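Local atomic coordinates of phosphoribosyl-AMP cyclohydrolase (Medicago truncatula, PDB entry 7BGM), a protein that probably catalyses the second and third steps of histidine biosynthesis, hydrolysing phosphoribosyl-ATP to phosphoribosyl-AMP and then opening the purine ring. Residues L8-I22 against L32-T44. Sequence-based numbering, arbitrary orientation.
Sequences LDSVKWDNKGLAVAI and LMQGFANREAVAT
Asp9 OD1 takes both terminal nitrogens of Arg39: NH1 at 2.8 Å, nearly along the C-O axis, and NH2 at 3.1 Å from OD1 on the syn side but tilted out of the carboxylate plane. The salt bridge is therefore end-on and converges on one oxygen, which lies near the guanidinium plane while the carboxylate plane is turned 44° from it. Leu8 CB lies over one guanidinium face, 3.6 Å from Arg39 CZ. The arginine chain bends at chi3 (77°), which carries the head past the indole to Asp9, while its CG packs over one face of Trp13 toward the rim, 3.6 Å from CZ2. Val11 CG1 sits over the centre of the opposite face, NE1 donates to Leu8 O slightly out of the ring plane, and Val42 CG2 meets the ring edge near CH2. With an alanine here instead of Arg39, Asp9 is likely to lose its charged mate and the indole face its CG cover. Deeper in, Leu8 CD2 packs against Val42 CG1 at 3.7 Å. A water bridges Gly17 O and Arg39 N.

Beyond Gly17, strands 19-25 and 31-37 pair as an antiparallel hairpin. Ala19 and Ala37, then Ala21 and Gly35, form hydrogen-bonded pairs; Ala21 N meets Gly35 O straight at the hydrogen (172°) but from above the carbonyl plane. Gln34 NE2 reaches that carbonyl from its other face, while Gln34 OE1 bonds Ser85 of the second subunit.

Asn38 OD1 accepts from Ala41 N, an N-cap bond opening helix 39-48, against which helix 3-9 packs through Leu8. The hairpin belongs to the cyclohydrolase part: Met33, an AMP-site residue, lies beside Trp62 and Cys104, Ile22 packs on Ile22 of the second subunit, and parallel to strand 19-25 runs strand 85-92, its Tyr88 touching Ala21, Ala37 and Val42.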
ATOM      1  N   LEU A   8       1.723 -12.803 -23.371  1.00 31.29           N
ATOM      2  CA  LEU A   8       2.797 -13.579 -22.753  1.00 32.47           C
ATOM      3  C   LEU A   8       4.075 -13.536 -23.583  1.00 34.03           C
ATOM      4  O   LEU A   8       5.173 -13.576 -23.023  1.00 34.07           O
ATOM      5  CB  LEU A   8       2.341 -15.018 -22.543  1.00 32.15           C
ATOM      6  CG  LEU A   8       1.172 -15.173 -21.574  1.00 33.09           C
ATOM      7  CD1 LEU A   8       0.669 -16.601 -21.648  1.00 34.41           C
ATOM      8  CD2 LEU A   8       1.545 -14.820 -20.141  1.00 36.17           C
ATOM      9  N   ASP A   9       3.963 -13.423 -24.907  1.00 33.18           N
ATOM     10  CA  ASP A   9       5.168 -13.317 -25.730  1.00 33.27           C
ATOM     11  C   ASP A   9       5.950 -12.037 -25.448  1.00 33.46           C
ATOM     12  O   ASP A   9       7.143 -11.956 -25.782  1.00 34.68           O
ATOM     13  CB  ASP A   9       4.812 -13.353 -27.213  1.00 36.45           C
ATOM     14  CG  ASP A   9       4.281 -14.707 -27.668  1.00 42.99           C
ATOM     15  OD1 ASP A   9       4.310 -15.669 -26.862  1.00 46.87           O
ATOM     16  OD2 ASP A   9       3.852 -14.805 -28.844  1.00 42.24           O
ATOM     17  N   SER A  10       5.310 -11.035 -24.864  1.00 30.60           N
ATOM     18  CA  SER A  10       5.953  -9.748 -24.623  1.00 29.59           C
ATOM     19  C   SER A  10       6.575  -9.641 -23.242  1.00 26.53           C
ATOM     20  O   SER A  10       7.186  -8.599 -22.931  1.00 27.32           O
ATOM     21  CB  SER A  10       4.934  -8.620 -24.816  1.00 29.39           C
ATOM     22  OG  SER A  10       4.098  -8.518 -23.662  1.00 28.89           O
ATOM     23  N   VAL A  11       6.418 -10.685 -22.388  1.00 26.43           N
ATOM     24  CA  VAL A  11       7.019 -10.691 -21.065  1.00 24.93           C
ATOM     25  C   VAL A  11       8.483 -11.086 -21.205  1.00 26.67           C
ATOM     26  O   VAL A  11       8.830 -11.926 -22.051  1.00 30.93           O
ATOM     27  CB  VAL A  11       6.266 -11.664 -20.131  1.00 25.29           C
ATOM     28  CG1 VAL A  11       6.973 -11.821 -18.765  1.00 25.34           C
ATOM     29  CG2 VAL A  11       4.818 -11.222 -19.941  1.00 29.32           C
ATOM     30  N   LYS A  12       9.350 -10.443 -20.417  1.00 25.15           N
ATOM     31  CA  LYS A  12      10.789 -10.703 -20.443  1.00 26.55           C
ATOM     32  C   LYS A  12      11.097 -11.809 -19.438  1.00 25.04           C
ATOM     33  O   LYS A  12      11.543 -11.564 -18.307  1.00 29.01           O
ATOM     34  CB  LYS A  12      11.568  -9.425 -20.146  1.00 30.16           C
ATOM     35  CG  LYS A  12      13.078  -9.536 -20.158  1.00 36.28           C
ATOM     36  CD  LYS A  12      13.659  -8.196 -19.735  1.00 43.01           C
ATOM     37  CE  LYS A  12      15.179  -8.188 -19.721  1.00 49.20           C
ATOM     38  NZ  LYS A  12      15.654  -6.888 -19.138  1.00 53.88           N
ATOM     39  N   TRP A  13      10.837 -13.048 -19.876  1.00 27.60           N
ATOM     40  CA  TRP A  13      11.107 -14.229 -19.061  1.00 29.72           C
ATOM     41  C   TRP A  13      12.619 -14.382 -18.883  1.00 30.09           C
ATOM     42  O   TRP A  13      13.397 -14.033 -19.778  1.00 33.10           O
ATOM     43  CB  TRP A  13      10.518 -15.501 -19.719  1.00 30.88           C
ATOM     44  CG  TRP A  13       9.066 -15.348 -20.152  1.00 31.68           C
ATOM     45  CD1 TRP A  13       8.597 -15.123 -21.448  1.00 32.71           C
ATOM     46  CD2 TRP A  13       7.906 -15.346 -19.303  1.00 29.85           C
ATOM     47  NE1 TRP A  13       7.216 -14.984 -21.444  1.00 30.49           N
ATOM     48  CE2 TRP A  13       6.771 -15.118 -20.145  1.00 31.04           C
ATOM     49  CE3 TRP A  13       7.703 -15.536 -17.916  1.00 29.46           C
ATOM     50  CZ2 TRP A  13       5.468 -15.064 -19.648  1.00 30.41           C
ATOM     51  CZ3 TRP A  13       6.382 -15.455 -17.410  1.00 29.37           C
ATOM     52  CH2 TRP A  13       5.282 -15.235 -18.289  1.00 29.44           C
ATOM     53  N   ASP A  14      13.032 -14.900 -17.722  1.00 29.72           N
ATOM     54  CA  ASP A  14      14.448 -15.160 -17.472  1.00 31.46           C
ATOM     55  C   ASP A  14      14.839 -16.483 -18.140  1.00 38.51           C
ATOM     56  O   ASP A  14      14.051 -17.096 -18.865  1.00 38.00           O
ATOM     57  CB  ASP A  14      14.755 -15.108 -15.970  1.00 33.59           C
ATOM     58  CG  ASP A  14      14.152 -16.276 -15.163  1.00 35.88           C
ATOM     59  OD1 ASP A  14      13.719 -17.289 -15.745  1.00 35.45           O
ATOM     60  OD2 ASP A  14      14.122 -16.174 -13.906  1.00 36.71           O
ATOM     61  N   ASN A  15      16.064 -16.957 -17.911  1.00 43.35           N
ATOM     62  CA  ASN A  15      16.495 -18.133 -18.667  1.00 47.19           C
ATOM     63  C   ASN A  15      15.979 -19.447 -18.079  1.00 46.60           C
ATOM     64  O   ASN A  15      16.383 -20.516 -18.550  1.00 49.83           O
ATOM     65  CB  ASN A  15      18.020 -18.160 -18.806  1.00 51.61           C
ATOM     66  CG  ASN A  15      18.732 -18.156 -17.486  1.00 58.26           C
ATOM     67  OD1 ASN A  15      18.131 -18.386 -16.437  1.00 60.04           O
ATOM     68  ND2 ASN A  15      20.036 -17.908 -17.526  1.00 62.36           N
ATOM     69  N   LYS A  16      15.104 -19.387 -17.073  1.00 42.61           N
ATOM     70  CA  LYS A  16      14.318 -20.528 -16.626  1.00 42.55           C
ATOM     71  C   LYS A  16      12.847 -20.378 -16.987  1.00 40.64           C
ATOM     72  O   LYS A  16      12.013 -21.170 -16.523  1.00 39.22           O
ATOM     73  CB  LYS A  16      14.473 -20.725 -15.116  1.00 46.58           C
ATOM     74  CG  LYS A  16      15.848 -21.204 -14.720  1.00 51.92           C
ATOM     75  CD  LYS A  16      16.186 -22.510 -15.422  1.00 56.27           C
ATOM     76  CE  LYS A  16      17.578 -23.005 -15.039  1.00 60.32           C
ATOM     77  NZ  LYS A  16      17.989 -24.193 -15.840  1.00 64.15           N
ATOM     78  N   GLY A  17      12.509 -19.376 -17.806  1.00 34.93           N
ATOM     79  CA  GLY A  17      11.135 -19.137 -18.184  1.00 32.50           C
ATOM     80  C   GLY A  17      10.293 -18.458 -17.124  1.00 29.92           C
ATOM     81  O   GLY A  17       9.066 -18.553 -17.192  1.00 32.29           O
ATOM     82  N   LEU A  18      10.905 -17.750 -16.162  1.00 27.92           N
ATOM     83  CA  LEU A  18      10.179 -17.177 -15.026  1.00 24.74           C
ATOM     84  C   LEU A  18      10.231 -15.653 -15.027  1.00 25.64           C
ATOM     85  O   LEU A  18      11.162 -15.029 -15.561  1.00 27.71           O
ATOM     86  CB  LEU A  18      10.738 -17.694 -13.674  1.00 26.35           C
ATOM     87  CG  LEU A  18      10.740 -19.224 -13.534  1.00 28.51           C
ATOM     88  CD1 LEU A  18      11.362 -19.628 -12.216  1.00 30.08           C
ATOM     89  CD2 LEU A  18       9.321 -19.688 -13.629  1.00 31.48           C
ATOM     90  N   ALA A  19       9.190 -15.061 -14.451  1.00 23.87           N
ATOM     91  CA  ALA A  19       9.180 -13.662 -14.047  1.00 24.97           C
ATOM     92  C   ALA A  19       8.836 -13.583 -12.556  1.00 25.73           C
ATOM     93  O   ALA A  19       8.241 -14.500 -11.992  1.00 24.29           O
ATOM     94  CB  ALA A  19       8.170 -12.868 -14.869  1.00 27.10           C
ATOM     95  N   VAL A  20       9.194 -12.477 -11.913  1.00 23.55           N
ATOM     96  CA  VAL A  20       8.827 -12.263 -10.507  1.00 24.40           C
ATOM     97  C   VAL A  20       7.355 -11.879 -10.465  1.00 21.57           C
ATOM     98  O   VAL A  20       6.908 -11.063 -11.276  1.00 24.81           O
ATOM     99  CB  VAL A  20       9.689 -11.153  -9.883  1.00 21.15           C
ATOM    100  CG1 VAL A  20       9.123 -10.691  -8.524  1.00 20.80           C
ATOM    101  CG2 VAL A  20      11.129 -11.620  -9.731  1.00 23.86           C
ATOM    102  N   ALA A  21       6.595 -12.490  -9.558  1.00 19.20           N
ATOM    103  CA  ALA A  21       5.193 -12.123  -9.367  1.00 18.82           C
ATOM    104  C   ALA A  21       4.949 -11.715  -7.925  1.00 19.35           C
ATOM    105  O   ALA A  21       5.200 -12.491  -6.992  1.00 20.93           O
ATOM    106  CB  ALA A  21       4.231 -13.264  -9.746  1.00 23.24           C
ATOM    107  N   ILE A  22       4.357 -10.531  -7.758  1.00 20.03           N
ATOM    108  CA  ILE A  22       4.139  -9.942  -6.444  1.00 20.22           C
ATOM    109  C   ILE A  22       2.651  -9.804  -6.236  1.00 21.76           C
ATOM    110  O   ILE A  22       1.966  -9.205  -7.079  1.00 21.74           O
ATOM    111  CB  ILE A  22       4.815  -8.579  -6.313  1.00 18.32           C
ATOM    112  CG1 ILE A  22       6.283  -8.679  -6.659  1.00 18.00           C
ATOM    113  CG2 ILE A  22       4.554  -7.988  -4.919  1.00 19.83           C
ATOM    114  CD1 ILE A  22       6.912  -7.327  -6.864  1.00 20.78           C
ATOM    115  N   LEU A  32       1.421  -8.916  -0.073  1.00 17.94           N
ATOM    116  CA  LEU A  32       0.989 -10.157   0.550  1.00 19.86           C
ATOM    117  C   LEU A  32       2.081 -11.212   0.499  1.00 20.93           C
ATOM    118  O   LEU A  32       2.310 -11.930   1.495  1.00 22.00           O
ATOM    119  CB  LEU A  32      -0.259 -10.684  -0.169  1.00 21.40           C
ATOM    120  CG  LEU A  32      -1.438  -9.681  -0.217  1.00 22.64           C
ATOM    121  CD1 LEU A  32      -2.616 -10.197  -1.067  1.00 25.02           C
ATOM    122  CD2 LEU A  32      -1.894  -9.341   1.207  1.00 24.67           C
ATOM    123  N   MET A  33       2.688 -11.377  -0.680  1.00 18.88           N
ATOM    124  CA  MET A  33       3.692 -12.439  -0.887  1.00 18.78           C
ATOM    125  C   MET A  33       4.359 -12.156  -2.225  1.00 20.52           C
ATOM    126  O   MET A  33       3.824 -11.417  -3.064  1.00 21.20           O
ATOM    127  CB  MET A  33       3.076 -13.866  -0.900  1.00 20.55           C
ATOM    128  CG  MET A  33       2.082 -14.043  -2.045  1.00 23.42           C
ATOM    129  SD  MET A  33       1.465 -15.732  -2.224  1.00 28.11           S
ATOM    130  CE  MET A  33       2.904 -16.567  -2.898  1.00 30.13           C
ATOM    131  N   GLN A  34       5.508 -12.800  -2.445  1.00 20.70           N
ATOM    132  CA  GLN A  34       6.171 -12.690  -3.726  1.00 19.64           C
ATOM    133  C   GLN A  34       6.680 -14.072  -4.100  1.00 22.68           C
ATOM    134  O   GLN A  34       7.204 -14.797  -3.238  1.00 24.95           O
ATOM    135  CB  GLN A  34       7.323 -11.667  -3.682  1.00 19.14           C
ATOM    136  CG  GLN A  34       8.196 -11.637  -4.972  1.00 20.40           C
ATOM    137  CD  GLN A  34       9.471 -12.497  -4.836  1.00 21.44           C
ATOM    138  OE1 GLN A  34      10.295 -12.274  -3.945  1.00 23.27           O
ATOM    139  NE2 GLN A  34       9.632 -13.466  -5.730  1.00 25.53           N
ATOM    140  N   GLY A  35       6.412 -14.459  -5.361  1.00 23.37           N
ATOM    141  CA  GLY A  35       6.943 -15.680  -5.909  1.00 23.60           C
ATOM    142  C   GLY A  35       7.395 -15.517  -7.338  1.00 23.58           C
ATOM    143  O   GLY A  35       7.830 -14.434  -7.734  1.00 24.15           O
ATOM    144  N   PHE A  36       7.302 -16.585  -8.120  1.00 25.34           N
ATOM    145  CA  PHE A  36       7.701 -16.578  -9.517  1.00 20.77           C
ATOM    146  C   PHE A  36       6.537 -17.122 -10.338  1.00 20.67           C
ATOM    147  O   PHE A  36       5.661 -17.836  -9.822  1.00 25.45           O
ATOM    148  CB  PHE A  36       9.025 -17.394  -9.734  1.00 25.30           C
ATOM    149  CG  PHE A  36      10.201 -16.721  -9.134  1.00 29.14           C
ATOM    150  CD1 PHE A  36      10.496 -16.880  -7.777  1.00 32.12           C
ATOM    151  CD2 PHE A  36      10.987 -15.868  -9.898  1.00 32.76           C
ATOM    152  CE1 PHE A  36      11.554 -16.196  -7.191  1.00 33.25           C
ATOM    153  CE2 PHE A  36      12.066 -15.198  -9.330  1.00 32.68           C
ATOM    154  CZ  PHE A  36      12.338 -15.346  -7.973  1.00 34.17           C
ATOM    155  N   ALA A  37       6.487 -16.746 -11.608  1.00 23.83           N
ATOM    156  CA  ALA A  37       5.438 -17.217 -12.483  1.00 24.32           C
ATOM    157  C   ALA A  37       6.054 -17.561 -13.831  1.00 25.24           C
ATOM    158  O   ALA A  37       6.950 -16.851 -14.293  1.00 27.23           O
ATOM    159  CB  ALA A  37       4.344 -16.154 -12.635  1.00 24.87           C
ATOM    160  N   ASN A  38       5.600 -18.658 -14.447  1.00 25.87           N
ATOM    161  CA  ASN A  38       5.924 -18.932 -15.834  1.00 28.95           C
ATOM    162  C   ASN A  38       4.718 -18.573 -16.710  1.00 29.06           C
ATOM    163  O   ASN A  38       3.724 -17.996 -16.236  1.00 29.00           O
ATOM    164  CB  ASN A  38       6.361 -20.393 -16.021  1.00 31.19           C
ATOM    165  CG  ASN A  38       5.281 -21.387 -15.613  1.00 33.01           C
ATOM    166  OD1 ASN A  38       4.198 -20.991 -15.167  1.00 30.66           O
ATOM    167  ND2 ASN A  38       5.581 -22.682 -15.735  1.00 37.19           N
ATOM    168  N   ARG A  39       4.796 -18.902 -18.004  1.00 30.06           N
ATOM    169  CA  ARG A  39       3.706 -18.548 -18.909  1.00 34.27           C
ATOM    170  C   ARG A  39       2.386 -19.103 -18.392  1.00 32.26           C
ATOM    171  O   ARG A  39       1.384 -18.378 -18.265  1.00 31.03           O
ATOM    172  CB  ARG A  39       3.983 -19.089 -20.310  1.00 36.07           C
ATOM    173  CG  ARG A  39       4.922 -18.264 -21.146  1.00 43.26           C
ATOM    174  CD  ARG A  39       5.100 -18.954 -22.500  1.00 49.09           C
ATOM    175  NE  ARG A  39       3.940 -18.723 -23.358  1.00 54.86           N
ATOM    176  CZ  ARG A  39       3.884 -17.752 -24.264  1.00 57.50           C
ATOM    177  NH1 ARG A  39       4.930 -16.954 -24.422  1.00 55.55           N
ATOM    178  NH2 ARG A  39       2.796 -17.578 -25.009  1.00 60.30           N
ATOM    179  N   GLU A  40       2.379 -20.397 -18.080  1.00 29.95           N
ATOM    180  CA  GLU A  40       1.152 -21.036 -17.628  1.00 30.16           C
ATOM    181  C   GLU A  40       0.615 -20.406 -16.346  1.00 27.95           C
ATOM    182  O   GLU A  40      -0.599 -20.231 -16.216  1.00 30.22           O
ATOM    183  CB  GLU A  40       1.360 -22.527 -17.440  1.00 32.39           C
ATOM    184  CG  GLU A  40       0.075 -23.204 -16.986  1.00 38.81           C
ATOM    185  CD  GLU A  40       0.110 -24.736 -17.022  1.00 50.85           C
ATOM    186  OE1 GLU A  40       1.195 -25.350 -17.193  1.00 53.53           O
ATOM    187  OE2 GLU A  40      -0.986 -25.325 -16.885  1.00 54.96           O
ATOM    188  N   ALA A  41       1.485 -20.045 -15.398  1.00 26.33           N
ATOM    189  CA  ALA A  41       0.995 -19.441 -14.153  1.00 27.91           C
ATOM    190  C   ALA A  41       0.301 -18.110 -14.416  1.00 26.89           C
ATOM    191  O   ALA A  41      -0.726 -17.805 -13.781  1.00 26.14           O
ATOM    192  CB  ALA A  41       2.121 -19.248 -13.129  1.00 26.20           C
ATOM    193  N   VAL A  42       0.852 -17.282 -15.320  1.00 25.30           N
ATOM    194  CA  VAL A  42       0.217 -16.000 -15.590  1.00 26.64           C
ATOM    195  C   VAL A  42      -1.097 -16.219 -16.325  1.00 27.68           C
ATOM    196  O   VAL A  42      -2.125 -15.597 -16.001  1.00 27.44           O
ATOM    197  CB  VAL A  42       1.170 -15.090 -16.388  1.00 28.37           C
ATOM    198  CG1 VAL A  42       0.457 -13.772 -16.763  1.00 30.41           C
ATOM    199  CG2 VAL A  42       2.445 -14.823 -15.570  1.00 25.69           C
ATOM    200  N   ALA A  43      -1.098 -17.106 -17.315  1.00 27.07           N
ATOM    201  CA  ALA A  43      -2.340 -17.384 -18.049  1.00 26.12           C
ATOM    202  C   ALA A  43      -3.428 -17.922 -17.116  1.00 28.01           C
ATOM    203  O   ALA A  43      -4.606 -17.555 -17.234  1.00 29.34           O
ATOM    204  CB  ALA A  43      -2.072 -18.373 -19.178  1.00 27.67           C
ATOM    205  N   THR A  44      -3.045 -18.765 -16.155  1.00 27.72           N
ATOM    206  CA  THR A  44      -4.026 -19.333 -15.229  1.00 28.37           C
ATOM    207  C   THR A  44      -4.526 -18.274 -14.245  1.00 27.54           C
ATOM    208  O   THR A  44      -5.712 -18.274 -13.883  1.00 29.24           O
ATOM    209  CB  THR A  44      -3.413 -20.527 -14.491  1.00 31.72           C
ATOM    210  OG1 THR A  44      -3.186 -21.593 -15.419  1.00 34.02           O
ATOM    211  CG2 THR A  44      -4.334 -21.033 -13.377  1.00 30.39           C
TER
HETATM  212  O   HOH W   1       7.466 -19.481 -19.058  1.00 34.98           O